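Local coordinates for protein aldo-keto reductase family 1, member B4 (Aldose reductase) (Schistosoma japonicum, PDB 4HBK) that probably reduces aldehydes and ketones to alcohols with NADPH, as an aldose reductase of the aldo/keto reductase family, at residues 40-45 and 187-192; 106-111 and 133-138; 177-182 and 207-212. All blocks are in the same frame, centred on the assembly; numbering follows the deposited sequence.

Interaction 1: 40-45 and 187-192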
ATOM      1  N   MET A  40       8.215  13.151   1.539  1.00 15.58           N
ATOM      2  CA  MET A  40       8.866  12.158   0.698  1.00 15.12           C
ATOM      3  C   MET A  40      10.121  12.731   0.064  1.00 15.15           C
ATOM      4  O   MET A  40      10.356  13.932   0.118  1.00 14.15           O
ATOM      5  CB  MET A  40       7.887  11.624  -0.350  1.00 14.08           C
ATOM      6  CG  MET A  40       6.720  10.838   0.261  1.00 12.38           C
ATOM      7  SD  MET A  40       5.634  10.093  -0.987  1.00 12.97           S
ATOM      8  CE  MET A  40       4.989  11.561  -1.771  1.00 15.81           C
ATOM      9  N   ASN A  41      10.932  11.881  -0.546  1.00 16.18           N
ATOM     10  CA  ASN A  41      12.205  12.365  -1.073  1.00 17.70           C
ATOM     11  C   ASN A  41      12.083  13.347  -2.243  1.00 17.94           C
ATOM     12  O   ASN A  41      13.076  13.936  -2.659  1.00 22.17           O
ATOM     13  CB  ASN A  41      13.144  11.205  -1.415  1.00 11.66           C
ATOM     14  CG  ASN A  41      12.530  10.220  -2.389  1.00 15.00           C
ATOM     15  OD1 ASN A  41      11.498  10.490  -3.008  1.00 14.67           O
ATOM     16  ND2 ASN A  41      13.170   9.071  -2.534  1.00 11.72           N
ATOM     17  N   ASN A  42      10.878  13.527  -2.771  1.00 17.95           N
ATOM     18  CA  ASN A  42      10.679  14.484  -3.860  1.00 13.87           C
ATOM     19  C   ASN A  42      10.017  15.774  -3.384  1.00 14.39           C
ATOM     20  O   ASN A  42       9.571  16.589  -4.190  1.00 15.74           O
ATOM     21  CB  ASN A  42       9.855  13.861  -4.990  1.00 14.08           C
ATOM     22  CG  ASN A  42       8.450  13.480  -4.545  1.00 13.51           C
ATOM     23  OD1 ASN A  42       8.057  13.755  -3.415  1.00 13.57           O
ATOM     24  ND2 ASN A  42       7.683  12.856  -5.437  1.00 12.84           N
ATOM     25  N   GLY A  43       9.943  15.955  -2.072  1.00 15.66           N
ATOM     26  CA  GLY A  43       9.400  17.177  -1.514  1.00 17.62           C
ATOM     27  C   GLY A  43       7.914  17.109  -1.214  1.00 20.22           C
ATOM     28  O   GLY A  43       7.407  17.910  -0.431  1.00 15.02           O
ATOM     29  N   ARG A  44       7.212  16.153  -1.824  1.00 18.87           N
ATOM     30  CA  ARG A  44       5.771  16.014  -1.601  1.00 16.17           C
ATOM     31  C   ARG A  44       5.466  15.268  -0.294  1.00 15.61           C
ATOM     32  O   ARG A  44       6.324  14.563   0.245  1.00 18.25           O
ATOM     33  CB  ARG A  44       5.113  15.325  -2.799  1.00 15.87           C
ATOM     34  CG  ARG A  44       5.392  16.029  -4.123  1.00 15.04           C
ATOM     35  CD  ARG A  44       4.768  15.294  -5.291  1.00 14.96           C
ATOM     36  NE  ARG A  44       5.183  15.860  -6.573  1.00 12.90           N
ATOM     37  CZ  ARG A  44       4.559  16.866  -7.175  1.00 16.26           C
ATOM     38  NH1 ARG A  44       3.490  17.415  -6.601  1.00 15.00           N
ATOM     39  NH2 ARG A  44       4.993  17.312  -8.351  1.00 10.24           N
ATOM     40  N   SER A  45       4.250  15.440   0.216  1.00 10.95           N
ATOM     41  CA  SER A  45       3.843  14.800   1.469  1.00 15.68           C
ATOM     42  C   SER A  45       2.802  13.728   1.250  1.00 14.26           C
ATOM     43  O   SER A  45       1.986  13.812   0.324  1.00  8.14           O
ATOM     44  CB  SER A  45       3.263  15.827   2.436  1.00 13.69           C
ATOM     45  OG  SER A  45       4.232  16.821   2.716  1.00 32.38           O
ATOM     46  N   VAL A 187       1.311  11.072 -13.095  1.00 10.27           N
ATOM     47  CA  VAL A 187       1.586  10.585 -11.750  1.00 12.24           C
ATOM     48  C   VAL A 187       2.563  11.531 -11.046  1.00  9.87           C
ATOM     49  O   VAL A 187       3.519  11.978 -11.661  1.00  9.28           O
ATOM     50  CB  VAL A 187       2.179   9.163 -11.819  1.00 11.51           C
ATOM     51  CG1 VAL A 187       2.788   8.771 -10.507  1.00 12.56           C
ATOM     52  CG2 VAL A 187       1.100   8.150 -12.248  1.00  9.86           C
ATOM     53  N   LYS A 188       2.332  11.841  -9.768  1.00  9.69           N
ATOM     54  CA  LYS A 188       3.242  12.746  -9.045  1.00  8.10           C
ATOM     55  C   LYS A 188       4.468  12.032  -8.479  1.00 11.77           C
ATOM     56  O   LYS A 188       5.589  12.556  -8.527  1.00  8.40           O
ATOM     57  CB  LYS A 188       2.525  13.477  -7.919  1.00 10.74           C
ATOM     58  CG  LYS A 188       1.332  14.306  -8.353  1.00 13.68           C
ATOM     59  CD  LYS A 188       1.716  15.399  -9.325  1.00 14.34           C
ATOM     60  CE  LYS A 188       0.630  16.470  -9.389  1.00 17.96           C
ATOM     61  NZ  LYS A 188       0.945  17.555 -10.367  1.00 19.50           N
ATOM     62  N   SER A 189       4.250  10.844  -7.917  1.00 10.05           N
ATOM     63  CA  SER A 189       5.331  10.077  -7.309  1.00  7.70           C
ATOM     64  C   SER A 189       5.155   8.622  -7.699  1.00  9.54           C
ATOM     65  O   SER A 189       4.031   8.161  -7.873  1.00  8.84           O
ATOM     66  CB  SER A 189       5.289  10.196  -5.783  1.00  9.75           C
ATOM     67  OG  SER A 189       5.301  11.544  -5.342  1.00 11.53           O
ATOM     68  N   ILE A 190       6.259   7.900  -7.843  1.00  9.20           N
ATOM     69  CA  ILE A 190       6.202   6.474  -8.143  1.00 11.52           C
ATOM     70  C   ILE A 190       6.907   5.654  -7.055  1.00 10.12           C
ATOM     71  O   ILE A 190       7.755   6.174  -6.334  1.00  9.60           O
ATOM     72  CB  ILE A 190       6.829   6.184  -9.524  1.00 12.90           C
ATOM     73  CG1 ILE A 190       8.195   6.872  -9.630  1.00 11.07           C
ATOM     74  CG2 ILE A 190       5.897   6.665 -10.642  1.00  7.14           C
ATOM     75  CD1 ILE A 190       8.877   6.670 -10.992  1.00 11.12           C
ATOM     76  N   GLY A 191       6.555   4.378  -6.932  1.00  6.73           N
ATOM     77  CA  GLY A 191       7.146   3.538  -5.906  1.00  7.24           C
ATOM     78  C   GLY A 191       7.009   2.037  -6.134  1.00  9.07           C
ATOM     79  O   GLY A 191       6.649   1.591  -7.223  1.00  8.38           O
ATOM     80  N   LEU A 192       7.288   1.260  -5.089  1.00  8.64           N
ATOM     81  CA  LEU A 192       7.368  -0.192  -5.196  1.00  7.68           C
ATOM     82  C   LEU A 192       6.477  -0.875  -4.170  1.00  8.32           C
ATOM     83  O   LEU A 192       6.234  -0.342  -3.095  1.00  8.49           O
ATOM     84  CB  LEU A 192       8.822  -0.642  -4.997  1.00  9.57           C
ATOM     85  CG  LEU A 192       9.847   0.020  -5.930  1.00  8.74           C
ATOM     86  CD1 LEU A 192      11.278  -0.230  -5.459  1.00  8.45           C
ATOM     87  CD2 LEU A 192       9.669  -0.444  -7.367  1.00  7.08           C
TER
HETATM   88  O   HOH W   1       8.401  11.997  -8.220  1.00  7.99           O
HETATM   89  O   HOH W   2       6.507  14.994  -9.672  1.00 17.78           O
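N42 and S189 make the one direct hydrogen bond between the N-terminal hairpin loop and the segment 187-192. N42 ND2 donates a hydrogen bond to S189 OG at 2.7 Å, and the hydroxyl oxygen lies nearly in the amide plane, 8° out of it. M40 CE comes up to the same hydroxyl, 3.6 Å from S189 OG, so the oxygen is met by an amide N-H and by a methyl group. The chain of R44, extended from CG to NE, runs at about a right angle to that of K188, and K188 CD sits 3.7 Å above one face of the guanidinium, offset toward its rim. R44 NH2 and K188 NZ come within 4.5 Å, a like-charge approach that is probably mildly unfavourable and may be eased by solvent.

One water bridges N42 ND2 to K188 O and another R44 NH2 to K188 O, so this carbonyl accepts hydrogen bonds from two waters. Behind the first shell, an Asx turn holds the N42 amide: N42 OD1 accepts from R44 N at 3.0 Å. Chi1 of N42 (63°) places the amide group, while chi2 (5°) and the bond to R44 N turn ND2 toward S189. A type I turn from M40 to G43 shapes the loop.

Farther out, N41 ND2 bonds to P211 O and K188 makes a cation-pi contact with Y137. As in other aldo/keto reductases, the hairpin of strands 38-39 and 45-46 closes the bottom of the (beta/alpha)8 barrel, away from the annotated sites; here it lies against strand 187-193, with strand 138-143 alongside and helix 171-183 packed on I190.

Interaction 2: 106-111 and 133-138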
ATOM      1  N   ILE A 106      -6.793  15.380  -1.439  1.00 17.06           N
ATOM      2  CA  ILE A 106      -6.791  13.933  -1.246  1.00 13.60           C
ATOM      3  C   ILE A 106      -5.542  13.327  -1.857  1.00 14.90           C
ATOM      4  O   ILE A 106      -5.070  13.775  -2.905  1.00 11.92           O
ATOM      5  CB  ILE A 106      -8.010  13.258  -1.909  1.00 12.64           C
ATOM      6  CG1 ILE A 106      -9.282  14.051  -1.626  1.00 17.07           C
ATOM      7  CG2 ILE A 106      -8.162  11.821  -1.419  1.00 10.58           C
ATOM      8  CD1 ILE A 106      -9.718  14.008  -0.174  1.00 17.21           C
ATOM      9  N   PHE A 107      -5.021  12.297  -1.202  1.00 12.72           N
ATOM     10  CA  PHE A 107      -3.890  11.541  -1.719  1.00 12.88           C
ATOM     11  C   PHE A 107      -4.396  10.208  -2.266  1.00 10.15           C
ATOM     12  O   PHE A 107      -4.915   9.387  -1.516  1.00 13.12           O
ATOM     13  CB  PHE A 107      -2.884  11.301  -0.595  1.00 12.26           C
ATOM     14  CG  PHE A 107      -1.543  10.822  -1.064  1.00 10.07           C
ATOM     15  CD1 PHE A 107      -1.361   9.512  -1.476  1.00  9.42           C
ATOM     16  CD2 PHE A 107      -0.450  11.679  -1.061  1.00 11.06           C
ATOM     17  CE1 PHE A 107      -0.105   9.062  -1.891  1.00 10.73           C
ATOM     18  CE2 PHE A 107       0.801  11.241  -1.473  1.00 10.99           C
ATOM     19  CZ  PHE A 107       0.973   9.930  -1.896  1.00 10.38           C
ATOM     20  N   ILE A 108      -4.247   9.989  -3.567  1.00 10.23           N
ATOM     21  CA  ILE A 108      -4.756   8.780  -4.204  1.00  8.86           C
ATOM     22  C   ILE A 108      -3.629   7.890  -4.722  1.00 10.56           C
ATOM     23  O   ILE A 108      -2.814   8.312  -5.549  1.00  8.88           O
ATOM     24  CB  ILE A 108      -5.629   9.127  -5.410  1.00  9.88           C
ATOM     25  CG1 ILE A 108      -6.736  10.105  -5.005  1.00 10.54           C
ATOM     26  CG2 ILE A 108      -6.180   7.855  -6.048  1.00  8.21           C
ATOM     27  CD1 ILE A 108      -7.823   9.465  -4.178  1.00 14.38           C
ATOM     28  N   THR A 109      -3.605   6.648  -4.260  1.00  8.35           N
ATOM     29  CA  THR A 109      -2.621   5.680  -4.714  1.00  8.09           C
ATOM     30  C   THR A 109      -3.281   4.599  -5.540  1.00 10.30           C
ATOM     31  O   THR A 109      -4.359   4.108  -5.196  1.00 10.88           O
ATOM     32  CB  THR A 109      -1.936   4.980  -3.533  1.00 10.12           C
ATOM     33  OG1 THR A 109      -1.175   5.939  -2.782  1.00  9.40           O
ATOM     34  CG2 THR A 109      -1.020   3.862  -4.030  1.00  7.92           C
ATOM     35  N   SER A 110      -2.642   4.233  -6.644  1.00 11.33           N
ATOM     36  CA  SER A 110      -3.019   3.014  -7.340  1.00  8.81           C
ATOM     37  C   SER A 110      -1.767   2.228  -7.681  1.00 10.11           C
ATOM     38  O   SER A 110      -0.649   2.668  -7.404  1.00 10.32           O
ATOM     39  CB  SER A 110      -3.841   3.283  -8.594  1.00  8.80           C
ATOM     40  OG  SER A 110      -4.302   2.046  -9.128  1.00 12.37           O
ATOM     41  N   LYS A 111      -1.952   1.056  -8.273  1.00 10.06           N
ATOM     42  CA  LYS A 111      -0.829   0.157  -8.475  1.00  9.68           C
ATOM     43  C   LYS A 111      -0.914  -0.506  -9.838  1.00 11.00           C
ATOM     44  O   LYS A 111      -1.994  -0.897 -10.298  1.00  9.80           O
ATOM     45  CB  LYS A 111      -0.786  -0.902  -7.373  1.00  7.63           C
ATOM     46  CG  LYS A 111      -1.080  -0.376  -5.971  1.00  7.93           C
ATOM     47  CD  LYS A 111      -0.751  -1.428  -4.905  1.00  9.69           C
ATOM     48  CE  LYS A 111      -1.164  -0.981  -3.492  1.00 10.63           C
ATOM     49  NZ  LYS A 111      -2.636  -0.765  -3.319  1.00  9.04           N
ATOM     50  N   LEU A 133     -10.895   5.761 -12.088  1.00 12.72           N
ATOM     51  CA  LEU A 133     -10.913   6.581 -10.874  1.00 12.68           C
ATOM     52  C   LEU A 133     -11.455   7.976 -11.148  1.00 12.71           C
ATOM     53  O   LEU A 133     -11.709   8.743 -10.220  1.00 14.31           O
ATOM     54  CB  LEU A 133      -9.511   6.678 -10.271  1.00 11.26           C
ATOM     55  CG  LEU A 133      -8.995   5.398  -9.606  1.00 13.25           C
ATOM     56  CD1 LEU A 133      -7.577   5.578  -9.063  1.00  7.82           C
ATOM     57  CD2 LEU A 133      -9.963   4.973  -8.492  1.00 12.90           C
ATOM     58  N   ARG A 134     -11.600   8.316 -12.427  1.00 11.94           N
ATOM     59  CA  ARG A 134     -12.133   9.617 -12.804  1.00 15.97           C
ATOM     60  C   ARG A 134     -11.193  10.759 -12.390  1.00 15.08           C
ATOM     61  O   ARG A 134     -11.632  11.843 -12.015  1.00 14.46           O
ATOM     62  CB  ARG A 134     -13.549   9.785 -12.227  1.00 13.10           C
ATOM     63  CG  ARG A 134     -14.523   8.784 -12.862  1.00 18.16           C
ATOM     64  CD  ARG A 134     -15.607   8.288 -11.910  1.00 27.32           C
ATOM     65  NE  ARG A 134     -16.811   9.108 -11.974  1.00 26.41           N
ATOM     66  CZ  ARG A 134     -18.008   8.680 -12.372  1.00 27.30           C
ATOM     67  NH1 ARG A 134     -18.196   7.418 -12.739  1.00 20.23           N
ATOM     68  NH2 ARG A 134     -19.029   9.526 -12.385  1.00 20.78           N
ATOM     69  N   LEU A 135      -9.893  10.501 -12.503  1.00 16.11           N
ATOM     70  CA  LEU A 135      -8.855  11.435 -12.098  1.00 14.22           C
ATOM     71  C   LEU A 135      -8.001  11.839 -13.299  1.00 17.78           C
ATOM     72  O   LEU A 135      -7.946  11.114 -14.292  1.00 14.11           O
ATOM     73  CB  LEU A 135      -7.954  10.763 -11.061  1.00 12.46           C
ATOM     74  CG  LEU A 135      -8.633  10.355  -9.756  1.00 16.93           C
ATOM     75  CD1 LEU A 135      -7.619   9.680  -8.827  1.00 15.67           C
ATOM     76  CD2 LEU A 135      -9.267  11.578  -9.097  1.00 13.15           C
ATOM     77  N   ASN A 136      -7.317  12.980 -13.201  1.00 11.20           N
ATOM     78  CA  ASN A 136      -6.373  13.367 -14.245  1.00 15.76           C
ATOM     79  C   ASN A 136      -4.957  12.956 -13.903  1.00 13.02           C
ATOM     80  O   ASN A 136      -4.110  12.872 -14.783  1.00 14.84           O
ATOM     81  CB  ASN A 136      -6.434  14.869 -14.527  1.00 13.57           C
ATOM     82  CG  ASN A 136      -7.830  15.320 -14.895  1.00 20.15           C
ATOM     83  OD1 ASN A 136      -8.473  14.749 -15.771  1.00 20.83           O
ATOM     84  ND2 ASN A 136      -8.319  16.320 -14.198  1.00 17.10           N
ATOM     85  N   TYR A 137      -4.709  12.703 -12.623  1.00  9.94           N
ATOM     86  CA  TYR A 137      -3.399  12.242 -12.169  1.00 11.18           C
ATOM     87  C   TYR A 137      -3.536  11.445 -10.872  1.00 10.76           C
ATOM     88  O   TYR A 137      -4.541  11.559 -10.167  1.00 10.16           O
ATOM     89  CB  TYR A 137      -2.447  13.424 -11.951  1.00 10.39           C
ATOM     90  CG  TYR A 137      -2.819  14.275 -10.761  1.00 14.50           C
ATOM     91  CD1 TYR A 137      -2.337  13.976  -9.489  1.00 10.90           C
ATOM     92  CD2 TYR A 137      -3.673  15.366 -10.903  1.00 16.71           C
ATOM     93  CE1 TYR A 137      -2.688  14.748  -8.398  1.00 15.08           C
ATOM     94  CE2 TYR A 137      -4.029  16.147  -9.815  1.00 13.68           C
ATOM     95  CZ  TYR A 137      -3.538  15.835  -8.568  1.00 16.79           C
ATOM     96  OH  TYR A 137      -3.884  16.618  -7.485  1.00 22.12           O
ATOM     97  N   LEU A 138      -2.520  10.639 -10.575  1.00 10.35           N
ATOM     98  CA  LEU A 138      -2.449   9.882  -9.333  1.00 10.74           C
ATOM     99  C   LEU A 138      -1.383  10.527  -8.473  1.00 11.42           C
ATOM    100  O   LEU A 138      -0.393  11.040  -8.988  1.00  8.80           O
ATOM    101  CB  LEU A 138      -2.061   8.417  -9.606  1.00 11.06           C
ATOM    102  CG  LEU A 138      -3.007   7.544 -10.437  1.00 10.73           C
ATOM    103  CD1 LEU A 138      -2.368   6.203 -10.800  1.00 10.49           C
ATOM    104  CD2 LEU A 138      -4.316   7.308  -9.689  1.00  9.77           C
TER
HETATM  105  O   HOH W   3      -3.144  15.755  -4.602  1.00 21.96           O
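Apolar contact dominates where I108 meets three leucines, a plain example of a barrel strand packing on the turn that leads into its neighbour. I108 CG2 is the methyl that does most of the touching. I108 CG2 lies 3.6 Å from L135 CD1, with L133 CD1 and L138 CD2 slightly farther from it. This branch is anti to N of I108, with CG1 beside that N at chi1 -54°, and L135 CD1 touches I108 CG1 as well, at 3.9 Å. The side chains of I108 and L133 run past each other in opposite directions, whereas L135 comes in at a slant. Two residues along the strand, on the same face, S110 adds its methylene: S110 CB lies 3.9 Å from L138 CD1, so the carbon of the serine serves the apolar layer.

Polar bonds between the two segments come only through a water, which donates to I106 O and accepts from Y137 OH at the edge of the tyrosine ring. S110 OG and I108 N find their partners outside the segments, in E85 OE2 and D139 OD2. The turn itself leaves helix 119-133 through a Schellman motif, with R134 at positive phi (66°).

Helix 119-133 and strands 107-112 and 138-143 form a beta-alpha-beta crossover of the TIM barrel, and helix 85-98 closes over the same layer through L92 and I88. On the other side of strand 107-112 stands K111, predicted to lower the pKa of the active-site tyrosine and salt-bridged to D77. The chemistry is therefore divided: I108 and the methylene of S110 supply hydrocarbon to the barrel's helical coat, while K111 serves the predicted catalytic site.

Interaction 3: 177-182 and 207-212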
ATOM      1  N   GLU A 177       9.334   3.261 -17.787  1.00 10.37           N
ATOM      2  CA  GLU A 177       8.002   3.703 -18.186  1.00 12.06           C
ATOM      3  C   GLU A 177       7.279   4.402 -17.044  1.00  9.99           C
ATOM      4  O   GLU A 177       6.492   5.322 -17.273  1.00 11.22           O
ATOM      5  CB  GLU A 177       7.161   2.537 -18.704  1.00 14.62           C
ATOM      6  CG  GLU A 177       7.502   2.123 -20.112  1.00 18.35           C
ATOM      7  CD  GLU A 177       7.386   3.277 -21.089  1.00 21.14           C
ATOM      8  OE1 GLU A 177       8.370   3.517 -21.809  1.00 19.63           O
ATOM      9  OE2 GLU A 177       6.321   3.945 -21.131  1.00 24.07           O
ATOM     10  N   MET A 178       7.536   3.965 -15.816  1.00 10.44           N
ATOM     11  CA  MET A 178       6.922   4.606 -14.654  1.00 13.42           C
ATOM     12  C   MET A 178       7.430   6.040 -14.588  1.00 12.41           C
ATOM     13  O   MET A 178       6.697   6.965 -14.230  1.00 11.62           O
ATOM     14  CB  MET A 178       7.270   3.873 -13.355  1.00  9.42           C
ATOM     15  CG  MET A 178       6.734   2.444 -13.261  1.00  9.32           C
ATOM     16  SD  MET A 178       4.961   2.386 -12.982  1.00  9.16           S
ATOM     17  CE  MET A 178       4.881   2.874 -11.258  1.00 10.71           C
ATOM     18  N   GLU A 179       8.694   6.217 -14.939  1.00  9.84           N
ATOM     19  CA  GLU A 179       9.321   7.523 -14.836  1.00  9.71           C
ATOM     20  C   GLU A 179       8.681   8.486 -15.810  1.00 11.44           C
ATOM     21  O   GLU A 179       8.519   9.671 -15.507  1.00 12.62           O
ATOM     22  CB  GLU A 179      10.816   7.410 -15.097  1.00  9.98           C
ATOM     23  CG  GLU A 179      11.534   6.687 -13.995  1.00 11.42           C
ATOM     24  CD  GLU A 179      13.012   6.573 -14.250  1.00 12.57           C
ATOM     25  OE1 GLU A 179      13.407   6.427 -15.432  1.00 14.41           O
ATOM     26  OE2 GLU A 179      13.778   6.634 -13.262  1.00 11.77           O
ATOM     27  N   LYS A 180       8.299   7.969 -16.973  1.00  9.15           N
ATOM     28  CA  LYS A 180       7.677   8.800 -17.994  1.00 15.30           C
ATOM     29  C   LYS A 180       6.320   9.312 -17.532  1.00 14.00           C
ATOM     30  O   LYS A 180       5.899  10.403 -17.906  1.00 13.89           O
ATOM     31  CB  LYS A 180       7.519   8.028 -19.301  1.00 14.97           C
ATOM     32  CG  LYS A 180       8.809   7.753 -20.032  1.00 14.73           C
ATOM     33  CD  LYS A 180       8.513   7.047 -21.347  1.00 23.23           C
ATOM     34  CE  LYS A 180       9.790   6.631 -22.053  1.00 24.40           C
ATOM     35  NZ  LYS A 180       9.499   5.648 -23.148  1.00 28.05           N
ATOM     36  N   LEU A 181       5.636   8.523 -16.713  1.00 12.72           N
ATOM     37  CA  LEU A 181       4.350   8.938 -16.165  1.00 11.28           C
ATOM     38  C   LEU A 181       4.533  10.185 -15.310  1.00 11.54           C
ATOM     39  O   LEU A 181       3.669  11.072 -15.279  1.00 12.54           O
ATOM     40  CB  LEU A 181       3.721   7.811 -15.337  1.00  9.37           C
ATOM     41  CG  LEU A 181       3.370   6.530 -16.101  1.00 11.12           C
ATOM     42  CD1 LEU A 181       2.937   5.418 -15.156  1.00  9.34           C
ATOM     43  CD2 LEU A 181       2.293   6.795 -17.164  1.00 12.54           C
ATOM     44  N   VAL A 182       5.657  10.248 -14.604  1.00 10.34           N
ATOM     45  CA  VAL A 182       5.966  11.424 -13.803  1.00 11.42           C
ATOM     46  C   VAL A 182       6.292  12.612 -14.730  1.00 14.68           C
ATOM     47  O   VAL A 182       5.768  13.712 -14.543  1.00 11.94           O
ATOM     48  CB  VAL A 182       7.154  11.165 -12.845  1.00 11.77           C
ATOM     49  CG1 VAL A 182       7.580  12.461 -12.146  1.00 10.53           C
ATOM     50  CG2 VAL A 182       6.792  10.111 -11.823  1.00  8.90           C
ATOM     51  N   CYS A 207      17.920   4.127 -11.644  1.00 16.26           N
ATOM     52  CA  CYS A 207      16.814   5.062 -11.841  1.00 15.22           C
ATOM     53  C   CYS A 207      17.263   6.498 -12.104  1.00 13.73           C
ATOM     54  O   CYS A 207      18.332   6.931 -11.678  1.00 12.04           O
ATOM     55  CB  CYS A 207      15.865   5.036 -10.642  1.00 13.17           C
ATOM     56  SG  CYS A 207      16.598   5.726  -9.148  1.00 11.18           S
ATOM     57  N   ARG A 208      16.418   7.225 -12.821  1.00 11.61           N
ATOM     58  CA  ARG A 208      16.576   8.657 -12.980  1.00 14.89           C
ATOM     59  C   ARG A 208      15.720   9.329 -11.910  1.00 19.81           C
ATOM     60  O   ARG A 208      16.096  10.364 -11.373  1.00 16.17           O
ATOM     61  CB  ARG A 208      16.135   9.077 -14.389  1.00 15.98           C
ATOM     62  CG  ARG A 208      15.846  10.566 -14.548  1.00 18.41           C
ATOM     63  CD  ARG A 208      15.713  10.949 -16.023  1.00 19.57           C
ATOM     64  NE  ARG A 208      14.646  10.213 -16.709  1.00 19.70           N
ATOM     65  CZ  ARG A 208      13.382  10.624 -16.788  1.00 16.75           C
ATOM     66  NH1 ARG A 208      12.481   9.895 -17.436  1.00 14.75           N
ATOM     67  NH2 ARG A 208      13.014  11.765 -16.220  1.00 15.90           N
ATOM     68  N   ILE A 209      14.567   8.721 -11.607  1.00 15.53           N
ATOM     69  CA  ILE A 209      13.655   9.209 -10.570  1.00 12.16           C
ATOM     70  C   ILE A 209      13.522   8.139  -9.496  1.00 14.17           C
ATOM     71  O   ILE A 209      13.120   7.016  -9.777  1.00 11.48           O
ATOM     72  CB  ILE A 209      12.255   9.498 -11.125  1.00 13.90           C
ATOM     73  CG1 ILE A 209      12.309  10.576 -12.206  1.00 14.35           C
ATOM     74  CG2 ILE A 209      11.312   9.931 -10.004  1.00 15.74           C
ATOM     75  CD1 ILE A 209      10.952  10.824 -12.883  1.00 13.22           C
ATOM     76  N   LYS A 210      13.883   8.480  -8.269  1.00 12.54           N
ATOM     77  CA  LYS A 210      13.879   7.500  -7.199  1.00 11.64           C
ATOM     78  C   LYS A 210      12.464   7.128  -6.775  1.00 11.02           C
ATOM     79  O   LYS A 210      11.545   7.943  -6.828  1.00  9.80           O
ATOM     80  CB  LYS A 210      14.695   8.002  -6.005  1.00 12.99           C
ATOM     81  CG  LYS A 210      16.173   8.156  -6.340  1.00 11.02           C
ATOM     82  CD  LYS A 210      17.061   8.044  -5.110  1.00 19.04           C
ATOM     83  CE  LYS A 210      17.369   9.391  -4.512  1.00 19.07           C
ATOM     84  NZ  LYS A 210      18.661   9.370  -3.748  1.00 23.14           N
ATOM     85  N   PRO A 211      12.278   5.872  -6.383  1.00  9.83           N
ATOM     86  CA  PRO A 211      11.004   5.488  -5.775  1.00 12.18           C
ATOM     87  C   PRO A 211      10.799   6.359  -4.548  1.00 12.32           C
ATOM     88  O   PRO A 211      11.780   6.636  -3.851  1.00 11.35           O
ATOM     89  CB  PRO A 211      11.230   4.024  -5.382  1.00 13.73           C
ATOM     90  CG  PRO A 211      12.752   3.799  -5.493  1.00 10.95           C
ATOM     91  CD  PRO A 211      13.210   4.744  -6.529  1.00 11.81           C
ATOM     92  N   ALA A 212       9.568   6.815  -4.317  1.00 10.88           N
ATOM     93  CA  ALA A 212       9.245   7.657  -3.168  1.00  9.26           C
ATOM     94  C   ALA A 212       8.677   6.840  -2.017  1.00 11.67           C
ATOM     95  O   ALA A 212       8.644   7.295  -0.868  1.00 10.84           O
ATOM     96  CB  ALA A 212       8.235   8.730  -3.569  1.00  9.64           C
TER
HETATM   97  O   HOH W   4      13.040   7.108 -18.407  1.00 29.73           O
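The carboxylate of E179 and the guanidinium of R208 are the flat groups here, their planes 54° apart, and they meet without a direct salt bridge. E179 OE2 accepts hydrogen bonds from two main-chain N-H groups: R208 N, 2.7 Å from E179 OE2, comes to the syn lone pair, while I209 N, 2.8 Å from the same E179 OE2, arrives from above the carboxylate plane, 44° out, on a nearly straight bond (169°). At the edge of the guanidinium, in its plane, a water accepts from R208 NH1 and donates to E179 OE1. E179 CB approaches the same group obliquely. The charges alone come within 4.1 Å, E179 OE1 to R208 NH1, with no N-H aimed at the oxygen; R208 NH1 has its salt bridge with D183.

The glutamate reaches across because its chain is extended beyond CG. Alongside it I209 runs the other way and meets V182 tip to tip, I209 CD1 lying 3.8 Å from V182 CB. I209 O in turn accepts from W175 NE1 of helix 171-183, the helix that carries E179.

C207 is the first residue to leave helix 197-206, so the peptide N-H groups that E179 gathers belong to the loop leading to strand 213-217. A buried carboxylate with two N-H donors and a water is consistent with a stabilised anion, the nearby arginine adding favourable charge, and this grip ties helix 171-183 to that loop.

The three contacts lie on neighbouring strands of one parallel beta/alpha barrel and on the hairpin at its N-terminal end. Interaction 2 falls wholly between the two segments of interaction 1 along the chain, whereas interactions 1 and 3 interleave. Centres of interactions 1 and 3 are about 9 Å apart, of 1 and 2 about 13 Å, and of 2 and 3 about 16 Å with no touch. Strand 187-193 is the common element: backbone contacts of K188 N with L138 O and of I190 O with A212 N join it to the adjacent strands of the sheet. The hairpin reaches both 187-192 and 207-212. Interaction 2 alone holds a residue of the predicted active site, K111; interactions 1 and 3 lie away from the annotated sites.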